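Local coordinates for acetyltransferase, GNAT family (PDB 2PC1), which probably transfers an acyl group, most likely acetyl from acetyl-coenzyme A, to an acceptor that has not been identified, at residues 47-51 against 149-153; 83-89 against 116-120; 94-98 against 170-174; 108-114 against 140-146. One frame throughout, in Å; residues are numbered along the deposited sequence. Where two conformers were deposited one is given.

Interaction 1 of 4, residues 47-51 against 149-153; sequences TGSDQ and THEKN. With SO4 (sulfate ion), chain B.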
loop_
_atom_site.group_PDB
_atom_site.type_symbol
_atom_site.label_atom_id
_atom_site.label_comp_id
_atom_site.label_asym_id
_atom_site.label_seq_id
_atom_site.Cartn_x
_atom_site.Cartn_y
_atom_site.Cartn_z
ATOM N N THR A 47 -2.457 -17.542 4.138
ATOM C CA THR A 47 -2.324 -17.149 5.549
ATOM C C THR A 47 -3.605 -17.306 6.359
ATOM O O THR A 47 -3.599 -17.136 7.584
ATOM C CB THR A 47 -1.856 -15.693 5.682
ATOM O OG1 THR A 47 -2.903 -14.799 5.273
ATOM C CG2 THR A 47 -0.622 -15.433 4.865
ATOM N N GLY A 48 -4.710 -17.617 5.696
ATOM C CA GLY A 48 -6.008 -17.732 6.373
ATOM C C GLY A 48 -6.746 -16.416 6.547
ATOM O O GLY A 48 -7.865 -16.374 7.065
ATOM N N SER A 49 -6.132 -15.337 6.089
ATOM C CA SER A 49 -6.750 -14.019 6.119
ATOM C C SER A 49 -7.867 -13.897 5.102
ATOM O O SER A 49 -7.798 -14.475 4.022
ATOM C CB SER A 49 -5.682 -12.988 5.808
ATOM O OG SER A 49 -6.218 -11.679 5.779
ATOM N N ASP A 50 -8.860 -13.070 5.417
ATOM C CA ASP A 50 -9.897 -12.759 4.458
ATOM C C ASP A 50 -9.597 -11.488 3.665
ATOM O O ASP A 50 -10.398 -11.095 2.824
ATOM C CB ASP A 50 -11.285 -12.706 5.117
ATOM C CG ASP A 50 -11.434 -11.591 6.133
ATOM O OD1 ASP A 50 -10.502 -10.799 6.356
ATOM O OD2 ASP A 50 -12.540 -11.524 6.727
ATOM N N GLN A 51 -8.431 -10.870 3.881
ATOM C CA GLN A 51 -8.043 -9.702 3.122
ATOM C C GLN A 51 -8.017 -10.017 1.629
ATOM O O GLN A 51 -7.345 -10.950 1.209
ATOM C CB GLN A 51 -6.673 -9.192 3.569
ATOM C CG GLN A 51 -6.293 -7.900 2.881
ATOM C CD GLN A 51 -5.032 -7.274 3.432
ATOM O OE1 GLN A 51 -4.178 -7.964 3.994
ATOM N NE2 GLN A 51 -4.899 -5.957 3.256
ATOM N N THR A 149 -3.424 -2.182 7.795
ATOM C CA THR A 149 -3.370 -3.541 7.298
ATOM C C THR A 149 -4.163 -4.479 8.169
ATOM O O THR A 149 -4.579 -4.162 9.275
ATOM C CB THR A 149 -1.912 -4.017 7.120
ATOM O OG1 THR A 149 -1.879 -5.170 6.273
ATOM C CG2 THR A 149 -1.265 -4.333 8.404
ATOM N N HIS A 150 -4.379 -5.666 7.632
ATOM C CA HIS A 150 -5.104 -6.704 8.323
ATOM C C HIS A 150 -4.273 -7.234 9.478
ATOM O O HIS A 150 -3.036 -7.318 9.411
ATOM C CB HIS A 150 -5.390 -7.849 7.330
ATOM C CG HIS A 150 -6.435 -8.831 7.770
ATOM N ND1 HIS A 150 -6.205 -9.845 8.690
ATOM C CD2 HIS A 150 -7.704 -9.015 7.323
ATOM C CE1 HIS A 150 -7.309 -10.574 8.824
ATOM N NE2 HIS A 150 -8.231 -10.081 8.011
ATOM N N GLU A 151 -4.973 -7.666 10.523
ATOM C CA GLU A 151 -4.329 -8.229 11.667
ATOM C C GLU A 151 -3.461 -9.426 11.347
ATOM O O GLU A 151 -2.476 -9.679 12.039
ATOM C CB GLU A 151 -5.387 -8.636 12.703
ATOM C CG GLU A 151 -6.030 -7.454 13.389
ATOM C CD GLU A 151 -7.130 -7.881 14.329
ATOM O OE1 GLU A 151 -8.044 -8.623 13.905
ATOM O OE2 GLU A 151 -7.067 -7.480 15.490
ATOM N N LYS A 152 -3.849 -10.204 10.332
ATOM C CA LYS A 152 -3.091 -11.389 9.969
ATOM C C LYS A 152 -1.936 -11.111 8.998
ATOM O O LYS A 152 -1.134 -11.993 8.706
ATOM C CB LYS A 152 -4.014 -12.447 9.365
ATOM C CG LYS A 152 -4.999 -12.993 10.360
ATOM C CD LYS A 152 -5.869 -14.066 9.746
ATOM C CE LYS A 152 -6.960 -14.503 10.716
ATOM N NZ LYS A 152 -7.913 -15.487 10.106
ATOM N N ASN A 153 -1.832 -9.872 8.519
ATOM C CA ASN A 153 -0.812 -9.486 7.525
ATOM C C ASN A 153 0.485 -9.075 8.212
ATOM O O ASN A 153 0.883 -7.908 8.244
ATOM C CB ASN A 153 -1.313 -8.449 6.535
ATOM C CG ASN A 153 -0.536 -8.471 5.234
ATOM O OD1 ASN A 153 0.644 -8.829 5.217
ATOM N ND2 ASN A 153 -1.206 -8.157 4.128
HETATM S S SO4 B . -6.150 -2.600 1.182
HETATM O O1 SO4 B . -5.633 -2.887 -0.133
HETATM O O2 SO4 B . -5.124 -1.893 1.941
HETATM O O3 SO4 B . -7.357 -1.797 1.125
HETATM O O4 SO4 B . -6.422 -3.877 1.836
HETATM O O HOH W 1 -6.087 -17.651 9.738
HETATM O O HOH W 2 -9.383 -13.396 8.556
#

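Interaction 2 of 4, residues 83-89 against 116-120; sequences ATYAAVI and RIAIS. With SO4 (sulfate ion), chain B.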
loop_
_atom_site.group_PDB
_atom_site.type_symbol
_atom_site.label_atom_id
_atom_site.label_comp_id
_atom_site.label_asym_id
_atom_site.label_seq_id
_atom_site.Cartn_x
_atom_site.Cartn_y
_atom_site.Cartn_z
ATOM N N ALA A 83 6.865 -5.035 -10.974
ATOM C CA ALA A 83 7.084 -5.847 -9.799
ATOM C C ALA A 83 6.219 -5.499 -8.587
ATOM O O ALA A 83 6.008 -6.318 -7.693
ATOM C CB ALA A 83 8.533 -5.751 -9.410
ATOM N N THR A 84 5.789 -4.246 -8.479
ATOM C CA THR A 84 5.056 -3.785 -7.322
ATOM C C THR A 84 3.993 -2.796 -7.786
ATOM O O THR A 84 4.128 -2.146 -8.803
ATOM C CB THR A 84 5.953 -3.078 -6.300
ATOM O OG1 THR A 84 6.559 -1.920 -6.900
ATOM C CG2 THR A 84 7.069 -3.989 -5.781
ATOM N N TYR A 85 2.980 -2.659 -6.955
ATOM C CA TYR A 85 1.869 -1.735 -7.161
ATOM C C TYR A 85 1.437 -1.158 -5.844
ATOM O O TYR A 85 1.437 -1.874 -4.826
ATOM C CB TYR A 85 0.683 -2.480 -7.786
ATOM C CG TYR A 85 -0.517 -1.585 -7.976
ATOM C CD1 TYR A 85 -0.617 -0.824 -9.101
ATOM C CD2 TYR A 85 -1.528 -1.499 -7.025
ATOM C CE1 TYR A 85 -1.700 0.013 -9.295
ATOM C CE2 TYR A 85 -2.608 -0.666 -7.206
ATOM C CZ TYR A 85 -2.672 0.094 -8.323
ATOM O OH TYR A 85 -3.749 0.950 -8.550
ATOM N N ALA A 86 1.033 0.101 -5.833
ATOM C CA ALA A 86 0.291 0.666 -4.713
ATOM C C ALA A 86 -0.526 1.824 -5.197
ATOM O O ALA A 86 -0.168 2.479 -6.175
ATOM C CB ALA A 86 1.191 1.136 -3.639
ATOM N N ALA A 87 -1.619 2.080 -4.492
ATOM C CA ALA A 87 -2.376 3.303 -4.674
ATOM C C ALA A 87 -1.956 4.303 -3.607
ATOM O O ALA A 87 -1.873 3.940 -2.425
ATOM C CB ALA A 87 -3.861 3.027 -4.545
ATOM N N VAL A 88 -1.720 5.529 -3.996
ATOM C CA VAL A 88 -1.273 6.603 -3.109
ATOM C C VAL A 88 -2.318 7.706 -3.221
ATOM O O VAL A 88 -2.532 8.260 -4.305
ATOM C CB VAL A 88 0.109 7.133 -3.522
ATOM C CG1 VAL A 88 0.529 8.266 -2.606
ATOM C CG2 VAL A 88 1.123 6.013 -3.503
ATOM N N ILE A 89 -2.956 8.035 -2.095
ATOM C CA ILE A 89 -4.020 9.023 -2.094
ATOM C C ILE A 89 -3.676 10.148 -1.129
ATOM O O ILE A 89 -3.371 9.900 0.042
ATOM C CB ILE A 89 -5.341 8.389 -1.656
ATOM C CG1 ILE A 89 -5.697 7.204 -2.568
ATOM C CG2 ILE A 89 -6.451 9.433 -1.690
ATOM C CD1 ILE A 89 -6.982 6.491 -2.202
ATOM N N ARG A 116 -3.815 -0.969 -1.289
ATOM C CA ARG A 116 -3.731 -1.908 -2.404
ATOM C C ARG A 116 -2.289 -2.227 -2.764
ATOM O O ARG A 116 -1.915 -2.313 -3.935
ATOM C CB ARG A 116 -4.548 -1.419 -3.602
ATOM C CG ARG A 116 -6.022 -1.464 -3.287
ATOM C CD ARG A 116 -6.900 -0.883 -4.379
ATOM N NE ARG A 116 -6.830 0.577 -4.510
ATOM C CZ ARG A 116 -7.418 1.426 -3.679
ATOM N NH1 ARG A 116 -8.037 0.992 -2.596
ATOM N NH2 ARG A 116 -7.358 2.728 -3.926
ATOM N N ILE A 117 -1.458 -2.402 -1.751
ATOM C CA ILE A 117 -0.067 -2.689 -1.955
ATOM C C ILE A 117 0.100 -4.145 -2.357
ATOM O O ILE A 117 -0.309 -5.049 -1.645
ATOM C CB ILE A 117 0.756 -2.394 -0.696
ATOM C CG1 ILE A 117 0.663 -0.910 -0.329
ATOM C CG2 ILE A 117 2.229 -2.784 -0.922
ATOM C CD1 ILE A 117 1.152 -0.596 1.054
ATOM N N ALA A 118 0.723 -4.374 -3.500
ATOM C CA ALA A 118 0.953 -5.719 -3.986
ATOM C C ALA A 118 2.391 -5.823 -4.380
ATOM O O ALA A 118 2.911 -5.020 -5.153
ATOM C CB ALA A 118 0.062 -6.024 -5.146
ATOM N N ILE A 119 3.056 -6.814 -3.822
ATOM C CA ILE A 119 4.494 -6.905 -3.924
ATOM C C ILE A 119 4.756 -8.271 -4.480
ATOM O O ILE A 119 4.348 -9.280 -3.888
ATOM C CB ILE A 119 5.194 -6.788 -2.569
ATOM C CG1 ILE A 119 4.771 -5.504 -1.826
ATOM C CG2 ILE A 119 6.706 -6.859 -2.776
ATOM C CD1 ILE A 119 5.095 -4.185 -2.518
ATOM N N SER A 120 5.381 -8.307 -5.638
ATOM C CA SER A 120 5.731 -9.581 -6.255
ATOM C C SER A 120 6.500 -10.461 -5.296
ATOM O O SER A 120 7.349 -9.978 -4.566
ATOM C CB SER A 120 6.596 -9.363 -7.496
ATOM O OG SER A 120 6.955 -10.624 -8.069
HETATM S S SO4 B . -6.150 -2.600 1.182
HETATM O O1 SO4 B . -5.633 -2.887 -0.133
HETATM O O2 SO4 B . -5.124 -1.893 1.941
HETATM O O3 SO4 B . -7.357 -1.797 1.125
HETATM O O4 SO4 B . -6.422 -3.877 1.836
#

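Interaction 3 of 4, residues 94-98 against 170-174; sequences EVYDA and KVPLD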
loop_
_atom_site.group_PDB
_atom_site.type_symbol
_atom_site.label_atom_id
_atom_site.label_comp_id
_atom_site.label_asym_id
_atom_site.label_seq_id
_atom_site.Cartn_x
_atom_site.Cartn_y
_atom_site.Cartn_z
ATOM N N GLU A 94 -12.074 8.830 5.885
ATOM C CA GLU A 94 -13.066 9.028 6.930
ATOM C C GLU A 94 -12.970 7.982 8.043
ATOM O O GLU A 94 -13.114 8.296 9.215
ATOM C CB GLU A 94 -14.493 9.019 6.356
ATOM C CG GLU A 94 -14.741 10.034 5.227
ATOM C CD GLU A 94 -14.542 11.483 5.640
ATOM O OE1 GLU A 94 -14.984 11.867 6.743
ATOM O OE2 GLU A 94 -13.953 12.246 4.838
ATOM N N VAL A 95 -12.715 6.736 7.665
ATOM C CA VAL A 95 -12.696 5.655 8.651
ATOM C C VAL A 95 -11.537 5.835 9.645
ATOM O O VAL A 95 -11.587 5.354 10.765
ATOM C CB VAL A 95 -12.678 4.272 7.949
ATOM C CG1 VAL A 95 -12.415 3.126 8.930
ATOM C CG2 VAL A 95 -14.014 4.064 7.246
ATOM N N TYR A 96 -10.481 6.529 9.236
ATOM C CA TYR A 96 -9.360 6.800 10.129
ATOM C C TYR A 96 -9.745 7.703 11.299
ATOM O O TYR A 96 -9.110 7.675 12.354
ATOM C CB TYR A 96 -8.173 7.399 9.359
ATOM C CG TYR A 96 -7.375 6.424 8.548
ATOM C CD1 TYR A 96 -7.720 5.073 8.423
ATOM C CD2 TYR A 96 -6.251 6.853 7.858
ATOM C CE1 TYR A 96 -6.946 4.181 7.670
ATOM C CE2 TYR A 96 -5.512 5.981 7.099
ATOM C CZ TYR A 96 -5.836 4.656 7.013
ATOM O OH TYR A 96 -5.023 3.850 6.234
ATOM N N ASP A 97 -10.815 8.485 11.153
ATOM C CA ASP A 97 -11.278 9.264 12.258
ATOM C C ASP A 97 -11.881 8.425 13.373
ATOM O O ASP A 97 -12.026 8.918 14.467
ATOM C CB ASP A 97 -12.329 10.283 11.805
ATOM C CG ASP A 97 -11.788 11.275 10.777
ATOM O OD1 ASP A 97 -10.576 11.583 10.830
ATOM O OD2 ASP A 97 -12.590 11.742 9.925
ATOM N N ALA A 98 -12.221 7.170 13.069
ATOM C CA ALA A 98 -12.815 6.249 14.025
ATOM C C ALA A 98 -11.768 5.386 14.709
ATOM O O ALA A 98 -12.095 4.357 15.291
ATOM C CB ALA A 98 -13.827 5.382 13.295
ATOM N N LYS A 170 -6.503 0.819 16.156
ATOM C CA LYS A 170 -7.357 0.047 15.304
ATOM C C LYS A 170 -8.353 0.959 14.628
ATOM O O LYS A 170 -8.764 1.942 15.195
ATOM C CB LYS A 170 -8.081 -1.009 16.104
ATOM C CG LYS A 170 -7.156 -2.133 16.520
ATOM C CD LYS A 170 -7.769 -3.044 17.536
ATOM C CE LYS A 170 -6.726 -4.114 17.918
ATOM N NZ LYS A 170 -7.173 -4.952 19.043
ATOM N N VAL A 171 -8.686 0.635 13.381
ATOM C CA VAL A 171 -9.749 1.361 12.687
ATOM C C VAL A 171 -10.769 0.364 12.168
ATOM O O VAL A 171 -10.426 -0.757 11.791
ATOM C CB VAL A 171 -9.206 2.261 11.546
ATOM C CG1 VAL A 171 -8.334 3.394 12.100
ATOM C CG2 VAL A 171 -8.455 1.452 10.529
ATOM N N PRO A 172 -12.045 0.749 12.151
ATOM C CA PRO A 172 -13.114 -0.171 11.774
ATOM C C PRO A 172 -13.365 -0.286 10.267
ATOM O O PRO A 172 -14.472 0.014 9.782
ATOM C CB PRO A 172 -14.317 0.417 12.480
ATOM C CG PRO A 172 -14.060 1.856 12.456
ATOM C CD PRO A 172 -12.578 2.022 12.663
ATOM N N LEU A 173 -12.397 -0.820 9.576
ATOM C CA LEU A 173 -12.413 -0.975 8.111
ATOM C C LEU A 173 -12.453 -2.475 7.854
ATOM O O LEU A 173 -11.572 -3.215 8.287
ATOM C CB LEU A 173 -11.160 -0.342 7.514
ATOM C CG LEU A 173 -10.945 -0.367 5.994
ATOM C CD1 LEU A 173 -12.116 0.297 5.316
ATOM C CD2 LEU A 173 -9.637 0.320 5.657
ATOM N N ASP A 174 -13.505 -2.928 7.181
ATOM C CA ASP A 174 -13.683 -4.344 6.833
ATOM C C ASP A 174 -13.518 -5.238 8.053
ATOM O O ASP A 174 -12.797 -6.251 8.008
ATOM C CB ASP A 174 -12.700 -4.754 5.719
ATOM C CG ASP A 174 -13.074 -6.081 5.061
ATOM O OD1 ASP A 174 -14.277 -6.334 4.835
ATOM O OD2 ASP A 174 -12.154 -6.874 4.768
#

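Interaction 4 of 4, residues 108-114 against 140-146; sequences NHRYLTF and HKGPDFR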
loop_
_atom_site.group_PDB
_atom_site.type_symbol
_atom_site.label_atom_id
_atom_site.label_comp_id
_atom_site.label_asym_id
_atom_site.label_seq_id
_atom_site.Cartn_x
_atom_site.Cartn_y
_atom_site.Cartn_z
ATOM N N ASN A 108 -4.055 15.796 11.991
ATOM C CA ASN A 108 -4.229 16.557 10.761
ATOM C C ASN A 108 -5.179 15.813 9.806
ATOM O O ASN A 108 -5.227 14.584 9.756
ATOM C CB ASN A 108 -2.899 16.880 10.083
ATOM C CG ASN A 108 -3.012 18.022 9.068
ATOM O OD1 ASN A 108 -3.450 17.832 7.935
ATOM N ND2 ASN A 108 -2.628 19.226 9.485
ATOM N N HIS A 109 -5.974 16.583 9.092
ATOM C CA HIS A 109 -6.989 16.063 8.196
ATOM C C HIS A 109 -6.403 15.508 6.907
ATOM O O HIS A 109 -6.943 14.582 6.331
ATOM C CB HIS A 109 -7.936 17.215 7.844
ATOM C CG HIS A 109 -9.115 16.815 7.026
ATOM N ND1 HIS A 109 -10.291 16.378 7.596
ATOM C CD2 HIS A 109 -9.298 16.758 5.689
ATOM C CE1 HIS A 109 -11.155 16.094 6.640
ATOM N NE2 HIS A 109 -10.579 16.311 5.474
ATOM N N ARG A 110 -5.310 16.077 6.431
ATOM C CA ARG A 110 -4.801 15.750 5.102
ATOM C C ARG A 110 -3.498 15.012 5.240
ATOM O O ARG A 110 -2.600 15.460 5.946
ATOM C CB ARG A 110 -4.548 17.018 4.315
ATOM C CG ARG A 110 -3.920 16.790 2.982
ATOM C CD ARG A 110 -3.569 18.085 2.318
ATOM N NE ARG A 110 -3.100 17.835 0.976
ATOM C CZ ARG A 110 -2.744 18.788 0.130
ATOM N NH1 ARG A 110 -2.819 20.056 0.499
ATOM N NH2 ARG A 110 -2.329 18.472 -1.072
ATOM N N TYR A 111 -3.405 13.857 4.605
ATOM C CA TYR A 111 -2.194 13.022 4.679
ATOM C C TYR A 111 -2.113 12.157 3.436
ATOM O O TYR A 111 -3.006 12.171 2.629
ATOM C CB TYR A 111 -2.179 12.202 5.995
ATOM C CG TYR A 111 -3.523 11.636 6.353
ATOM C CD1 TYR A 111 -4.011 10.502 5.732
ATOM C CD2 TYR A 111 -4.323 12.245 7.309
ATOM C CE1 TYR A 111 -5.282 10.020 6.022
ATOM C CE2 TYR A 111 -5.573 11.783 7.589
ATOM C CZ TYR A 111 -6.031 10.641 6.967
ATOM O OH TYR A 111 -7.296 10.172 7.254
ATOM N N LEU A 112 -1.025 11.430 3.300
ATOM C CA LEU A 112 -0.869 10.443 2.220
ATOM C C LEU A 112 -1.159 9.080 2.759
ATOM O O LEU A 112 -0.625 8.705 3.795
ATOM C CB LEU A 112 0.555 10.498 1.663
ATOM C CG LEU A 112 0.865 11.743 0.864
ATOM C CD1 LEU A 112 2.357 11.846 0.622
ATOM C CD2 LEU A 112 0.136 11.733 -0.471
ATOM N N THR A 113 -1.993 8.338 2.071
ATOM C CA THR A 113 -2.302 6.985 2.466
ATOM C C THR A 113 -1.926 6.032 1.337
ATOM O O THR A 113 -2.134 6.342 0.169
ATOM C CB THR A 113 -3.815 6.821 2.818
ATOM O OG1 THR A 113 -4.213 7.865 3.727
ATOM C CG2 THR A 113 -4.072 5.462 3.456
ATOM N N PHE A 114 -1.371 4.888 1.692
ATOM C CA PHE A 114 -1.091 3.841 0.731
ATOM C C PHE A 114 -2.111 2.747 0.896
ATOM O O PHE A 114 -2.332 2.299 2.005
ATOM C CB PHE A 114 0.305 3.217 0.941
ATOM C CG PHE A 114 1.479 4.163 0.795
ATOM C CD1 PHE A 114 1.389 5.430 0.253
ATOM C CD2 PHE A 114 2.729 3.746 1.263
ATOM C CE1 PHE A 114 2.510 6.241 0.162
ATOM C CE2 PHE A 114 3.850 4.558 1.161
ATOM C CZ PHE A 114 3.748 5.789 0.620
ATOM N N HIS A 140 7.602 11.816 -2.224
ATOM C CA HIS A 140 6.471 12.660 -1.884
ATOM C C HIS A 140 6.842 13.553 -0.717
ATOM O O HIS A 140 7.557 13.131 0.191
ATOM C CB HIS A 140 5.272 11.810 -1.488
ATOM C CG HIS A 140 4.578 11.179 -2.649
ATOM N ND1 HIS A 140 5.003 9.997 -3.214
ATOM C CD2 HIS A 140 3.491 11.569 -3.356
ATOM C CE1 HIS A 140 4.192 9.679 -4.212
ATOM N NE2 HIS A 140 3.262 10.615 -4.316
ATOM N N LYS A 141 6.347 14.786 -0.723
ATOM C CA LYS A 141 6.648 15.704 0.364
ATOM C C LYS A 141 6.046 15.213 1.673
ATOM O O LYS A 141 6.697 15.271 2.709
ATOM C CB LYS A 141 6.133 17.118 0.084
ATOM C CG LYS A 141 6.435 18.104 1.207
ATOM N N GLY A 142 4.807 14.745 1.620
ATOM C CA GLY A 142 4.107 14.367 2.845
ATOM C C GLY A 142 3.960 15.608 3.700
ATOM O O GLY A 142 3.450 16.635 3.208
ATOM N N PRO A 143 4.449 15.586 4.950
ATOM C CA PRO A 143 5.281 14.573 5.590
ATOM C C PRO A 143 4.535 13.460 6.325
ATOM O O PRO A 143 5.178 12.630 6.933
ATOM C CB PRO A 143 6.087 15.403 6.589
ATOM C CG PRO A 143 5.115 16.460 7.025
ATOM C CD PRO A 143 4.312 16.789 5.807
ATOM N N ASP A 144 3.207 13.445 6.254
ATOM C CA ASP A 144 2.377 12.526 7.034
ATOM C C ASP A 144 1.925 11.401 6.125
ATOM O O ASP A 144 1.191 11.604 5.165
ATOM C CB ASP A 144 1.203 13.333 7.593
ATOM C CG ASP A 144 0.303 12.590 8.507
ATOM O OD1 ASP A 144 0.420 11.368 8.678
ATOM O OD2 ASP A 144 -0.585 13.246 9.093
ATOM N N PHE A 145 2.395 10.200 6.439
ATOM C CA PHE A 145 2.107 8.989 5.688
ATOM C C PHE A 145 1.364 8.015 6.576
ATOM O O PHE A 145 1.780 7.756 7.701
ATOM C CB PHE A 145 3.414 8.335 5.221
ATOM C CG PHE A 145 4.149 9.152 4.204
ATOM C CD1 PHE A 145 4.984 10.191 4.591
ATOM C CD2 PHE A 145 4.013 8.894 2.851
ATOM C CE1 PHE A 145 5.675 10.944 3.663
ATOM C CE2 PHE A 145 4.715 9.636 1.931
ATOM C CZ PHE A 145 5.509 10.667 2.338
ATOM N N ARG A 146 0.271 7.466 6.072
ATOM C CA ARG A 146 -0.517 6.508 6.844
ATOM C C ARG A 146 -0.801 5.248 6.036
ATOM O O ARG A 146 -0.765 5.236 4.813
ATOM C CB ARG A 146 -1.790 7.160 7.294
ATOM C CG ARG A 146 -1.487 8.411 8.119
ATOM C CD ARG A 146 -2.698 8.959 8.843
ATOM N NE ARG A 146 -2.346 10.271 9.389
ATOM C CZ ARG A 146 -3.114 10.974 10.212
ATOM N NH1 ARG A 146 -4.249 10.459 10.662
ATOM N NH2 ARG A 146 -2.763 12.197 10.539
HETATM O O HOH W 3 -6.253 12.445 11.342
HETATM O O HOH W 4 -0.954 15.698 7.933
#

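Interaction 1 of 4, residues 47-51 against 149-153
Gln51 and His150 lie alongside one another, pointing opposite ways, where two loops of the GNAT fold meet: the one after helix 30-46 and the type I turn 150-153 that leads from strand 144-149 into helix 154-162. The Gln51 chain runs out extended, with CG anti to the backbone N (chi1 -175°). Its CB lies 3.9 Å from CD2 of His150, CG comes within 4.2 Å of O4 of a sulfate, and CD lies 4.0 Å from His150 CB. OE1 accepts from Asn153 ND2 at 3.0 Å, the two amide planes nearly perpendicular, while NE2 on the other branch donates to sulfate O4 at 2.9 Å. Trp52, Tyr58 and the backbone N of Arg116 also bind this ion, which probably comes from the crystallisation liquor. Asn153 is the N-cap of helix 154-162, its OD1 taking the N-H of Met156, so one amide serves both the helix end and Gln51.

The imidazole of His150 is fixed from three directions. NE2 donates to Asp50 OD1 at 2.9 Å in a bent bond (137° at the hydrogen), the carboxylate standing almost perpendicular to the ring. ND1 accepts from the N-H of Lys152 in the ring plane. Ser49 OG sits over the centre of one face; the same oxygen accepts the N-H of Gln51, closing an ST turn. Lys152 stretches past Ser49, its CD 3.7 Å from Ser49 CA. Its NZ is held by two waters and donates to Gly48 O at 3.2 Å, arriving from above the carbonyl plane.

Interaction 2 of 4, residues 83-89 against 116-120
Tyr85 and Ala118 form the close-knit centre of this contact, an antiparallel hydrogen-bonded pair joined in both directions: Tyr85 N to Ala118 O at 3.0 Å and Ala118 N to Tyr85 O at 2.9 Å. A third backbone bond joins Ser120 N to Ala83 O at 2.9 Å. CA-H...O contacts from Thr84 to Ala118 O and from Ile117 to Tyr85 O fill in between. On the face that carries Thr84 and Ile119, methyl meets methyl, Thr84 CG2 lying 3.8 Å from Ile119 CD1. Phe132 and Ala129 of helix 127-139 cover this side; Tyr85 and Ala118 instead look to helix 30-46.

These are the middle strands, 81-91 and 111-119, of the mixed GNAT sheet, which is covered by helices on both faces. A classic bulge, Ala83 and Thr84 both opposite Gly76, interrupts the other edge of strand 81-91.

At Arg116 the ladder is interrupted; backbone bonding resumes between Ala87 and His115. The chain turns a corner there with positive phi, and Arg116 O meets the edge of the Tyr85 ring in its plane, 3.2 Å from CD2. The arginine is bent at chi3 (-72°), which brings its guanidinium over toward Ala87, whose CB lies 3.6 Å from NH2. Ile89 touches it more loosely, CD1 being 4.2 Å from the same nitrogen. Asp67 takes a salt bridge from Arg116 NE and a hydrogen bond from Tyr85 OH, tying the two side chains to one carboxylate, and NH1 bonds Tyr58 OH. At this partly exposed end the backbone N of Arg116 donates to sulfate O1 at 2.9 Å.

Interaction 3 of 4, residues 94-98 against 170-174
Ala98 and Pro172 meet where strand 166-171 ends, the methyl of Ala98 lying against the pyrrolidine ring with CB 3.6 Å from CG. Pro172 is the centre of an inverse gamma turn. Tyr96 and Val171 meet obliquely on the buried side, ring atom CD1 4.1 Å from Val171 CG1. The ring continues beyond this contact toward strand 144-149, and its hydroxyl is hydrogen-bonded to Asp148. Val95 was modelled in two conformers; in one of them CG1, anti to the backbone N (chi1 170°), reaches Pro172 CD at 3.9 Å and Leu173 CB at 4.0 Å, contacts that are doubtful for the other.

Residues 94-97 have helical backbone angles, and Asp97 N to Glu94 O and Ala98 N to Val95 O form tight turns. These present Val95 and Ala98 together toward 170-174. The contact thus lays the long excursion between strands 81-91 and 111-119 over the end of strand 166-171, at one edge of the sheet, whose Lys170 pairs with Tyr100 by backbone bonds. Between 94-98 and 170-174 themselves no hydrogen bond forms: the join is made by methyls, a proline ring and a tyrosine ring carbon, so shape and burial of apolar surface hold it rather than directed bonds.

Interaction 4 of 4, residues 108-114 against 140-146
In the beta-alpha-beta unit of strand 111-119, helix 127-139 and strand 144-149, Leu112 pairs with Phe145 and Thr113 with Arg146 as parallel neighbours. Leu112 N donates to Asp144 O, Arg146 N to Leu112 O at 2.7 Å, and Phe114 N to Arg146 O.

On the Tyr111 side, Arg146 runs extended across the ring at about a right angle. CD sits over the centre of the face, 3.7 Å from the centroid, and the guanidinium beyond lies nearly flat on the ring (planes 14° apart), an off-centre cation-pi stack. Asp144 holds it side-on in a salt bridge, NE to OD1 at 3.1 Å and NH2 to OD2 at 2.8 Å, which fixes its rotation. Gln181 also bonds OD1, and Trp104 makes a second cation-pi contact with Arg146.

Such a parallel crossover places its helix over one face of the sheet, here the face with Leu112, Phe114 and Phe145. Leu112 CD1 touches both Phe145 CE2 (3.5 Å) and His140 CB (3.6 Å). Phe114 meets Phe145 obliquely through CZ, under Leu133 and Ile137 of helix 127-139. At the loop end, one water bridges Arg110 O and Asp144 OD2, 2.7 Å from the latter.

In the fold
From the N terminus, the loop after helix 30-46 opens interaction 1, which closes only at 149-153 and so encloses interactions 2 and 4. Strand 81-91 then begins interaction 2, and 94-98 begins interaction 3. Strand 111-119 serves twice: its first half enters interaction 4, its second half closes interaction 2. After helix 127-139, strand 144-149 closes interaction 4, which lies wholly within the span of interaction 3, ended at 170-174. Interactions 2 and 4 cross, as do 1 and 3, and 2 and 3. Interactions 2 and 4 adjoin through Ile89 O and Thr113 N, probably hydrogen-bonded; Tyr96 packs interaction 3 onto 4, and the sulfate touches both 1 and 2.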